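Local coordinates for protein lipoxygenase (Cyanothece sp., PDB 5EK8) that probably adds molecular oxygen to polyunsaturated fatty acids as a non-haem iron 9R-lipoxygenase, at residues Trp569-Trp572 with Val573-Gln577. Numbering follows the deposited sequence.
Sequences WHTW and VNDSQ. With FE2 (Fe (II) ion), chain B.
His-570 and Asn-574, one helical turn apart near the end of helix 549-574, show how an i, i+4 pair can bring one firm ligand and one long oxygen approach to a metal from a single helix face. With CG anti to the backbone N in both residues (chi1 173° and -176°), the two groups leave the helix in the same direction, ring and amide planes 18° apart, and CB of Asn-574 packs over one face of the imidazole, 4.0 Å from the ring centroid. NE2 of His-570 binds iron at 2.5 Å; His-359, His-364 and the C-terminal carboxylate of Ile-668 supply the other close ligands. OD1 of Asn-574 faces the same iron at 2.9 Å, a long approach that suggests a loose ligand. The other end of that amide is engaged too: ND2 donates to OD1 of Asp-575 at 3.0 Å, nearly in the amide plane, and the same carboxylate oxygen takes a salt bridge from Arg-663. A leucine in place of Asn-574 would probably leave the iron without this weak oxygen contact and Asp-575 OD1 without its amide donor.

Along the backbone, the carbonyls of Trp-569, His-570 and Thr-571 accept the amides of Val-573, Asn-574 and Asp-575. Trp-572 O accepts the hydroxyl of Ser-576, in the carbonyl plane, within the type I turn from Asn-574 to Gln-577. CG2 of Val-573 sits over the six-membered ring of Trp-569, 3.9 Å from its centroid, while that indole's NE1 donates to Glu-358 O on helix 337-377. Held through ND2, the amide of Asn-574 probably keeps OD1 turned toward the iron, Asp-575 acting as an outer shell.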
loop_
_atom_site.group_PDB
_atom_site.type_symbol
_atom_site.label_atom_id
_atom_site.label_comp_id
_atom_site.label_asym_id
_atom_site.label_seq_id
_atom_site.Cartn_x
_atom_site.Cartn_y
_atom_site.Cartn_z
ATOM N N TRP A 569 10.321 -0.522 -1.392
ATOM C CA TRP A 569 9.610 -0.720 -2.652
ATOM C C TRP A 569 8.558 0.351 -2.891
ATOM O O TRP A 569 8.573 1.029 -3.922
ATOM C CB TRP A 569 8.950 -2.101 -2.703
ATOM C CG TRP A 569 8.137 -2.283 -3.947
ATOM C CD1 TRP A 569 6.773 -2.280 -4.048
ATOM C CD2 TRP A 569 8.635 -2.456 -5.278
ATOM N NE1 TRP A 569 6.395 -2.454 -5.361
ATOM C CE2 TRP A 569 7.520 -2.569 -6.133
ATOM C CE3 TRP A 569 9.916 -2.536 -5.830
ATOM C CZ2 TRP A 569 7.650 -2.759 -7.507
ATOM C CZ3 TRP A 569 10.042 -2.730 -7.197
ATOM C CH2 TRP A 569 8.917 -2.836 -8.018
ATOM N N HIS A 570 7.641 0.495 -1.944
ATOM C CA HIS A 570 6.589 1.484 -2.079
ATOM C C HIS A 570 7.169 2.887 -2.156
ATOM O O HIS A 570 6.659 3.722 -2.888
ATOM C CB HIS A 570 5.596 1.392 -0.924
ATOM C CG HIS A 570 4.591 2.500 -0.921
ATOM N ND1 HIS A 570 4.750 3.643 -0.172
ATOM C CD2 HIS A 570 3.432 2.650 -1.603
ATOM C CE1 HIS A 570 3.722 4.449 -0.381
ATOM N NE2 HIS A 570 2.910 3.869 -1.242
ATOM N N THR A 571 8.230 3.141 -1.394
ATOM C CA THR A 571 8.937 4.416 -1.462
ATOM C C THR A 571 9.347 4.700 -2.893
ATOM O O THR A 571 9.064 5.764 -3.444
ATOM C CB THR A 571 10.202 4.428 -0.575
ATOM O OG1 THR A 571 9.826 4.484 0.803
ATOM C CG2 THR A 571 11.066 5.630 -0.901
ATOM N N TRP A 572 10.002 3.715 -3.491
ATOM C CA TRP A 572 10.569 3.852 -4.817
ATOM C C TRP A 572 9.493 4.092 -5.854
ATOM O O TRP A 572 9.611 5.001 -6.673
ATOM C CB TRP A 572 11.367 2.610 -5.189
ATOM C CG TRP A 572 12.212 2.801 -6.405
ATOM C CD1 TRP A 572 11.786 2.925 -7.701
ATOM C CD2 TRP A 572 13.638 2.876 -6.441
ATOM N NE1 TRP A 572 12.865 3.074 -8.542
ATOM C CE2 TRP A 572 14.012 3.049 -7.792
ATOM C CE3 TRP A 572 14.636 2.814 -5.463
ATOM C CZ2 TRP A 572 15.338 3.161 -8.187
ATOM C CZ3 TRP A 572 15.957 2.925 -5.856
ATOM C CH2 TRP A 572 16.296 3.102 -7.209
ATOM N N VAL A 573 8.437 3.287 -5.812
ATOM C CA VAL A 573 7.399 3.390 -6.829
ATOM C C VAL A 573 6.584 4.674 -6.662
ATOM O O VAL A 573 6.279 5.365 -7.637
ATOM C CB VAL A 573 6.462 2.172 -6.801
ATOM C CG1 VAL A 573 5.392 2.306 -7.867
ATOM C CG2 VAL A 573 7.257 0.901 -7.015
ATOM N N ASN A 574 6.256 5.003 -5.418
ATOM C CA ASN A 574 5.407 6.151 -5.122
ATOM C C ASN A 574 6.110 7.490 -5.322
ATOM O O ASN A 574 5.571 8.391 -5.960
ATOM C CB ASN A 574 4.879 6.055 -3.690
ATOM C CG ASN A 574 3.917 7.164 -3.351
ATOM O OD1 ASN A 574 2.729 7.083 -3.668
ATOM N ND2 ASN A 574 4.419 8.210 -2.696
ATOM N N ASP A 575 7.319 7.617 -4.787
ATOM C CA ASP A 575 8.036 8.886 -4.843
ATOM C C ASP A 575 8.666 9.131 -6.211
ATOM O O ASP A 575 9.297 10.166 -6.430
ATOM C CB ASP A 575 9.111 8.948 -3.754
ATOM C CG ASP A 575 8.530 8.884 -2.342
ATOM O OD1 ASP A 575 7.288 8.947 -2.192
ATOM O OD2 ASP A 575 9.326 8.777 -1.380
ATOM N N SER A 576 8.487 8.187 -7.129
ATOM C CA SER A 576 8.999 8.346 -8.486
ATOM C C SER A 576 7.893 8.773 -9.438
ATOM O O SER A 576 8.116 8.918 -10.643
ATOM C CB SER A 576 9.634 7.049 -8.987
ATOM O OG SER A 576 10.745 6.675 -8.191
ATOM N N GLN A 577 6.698 8.973 -8.892
ATOM C CA GLN A 577 5.539 9.306 -9.711
ATOM C C GLN A 577 5.695 10.667 -10.398
ATOM O O GLN A 577 5.362 10.816 -11.572
ATOM C CB GLN A 577 4.261 9.273 -8.866
ATOM C CG GLN A 577 3.736 7.872 -8.595
ATOM C CD GLN A 577 2.531 7.864 -7.670
ATOM O OE1 GLN A 577 2.607 8.326 -6.531
ATOM N NE2 GLN A 577 1.415 7.333 -8.155
HETATM FE FE FE2 B . 1.176 4.728 -2.816
#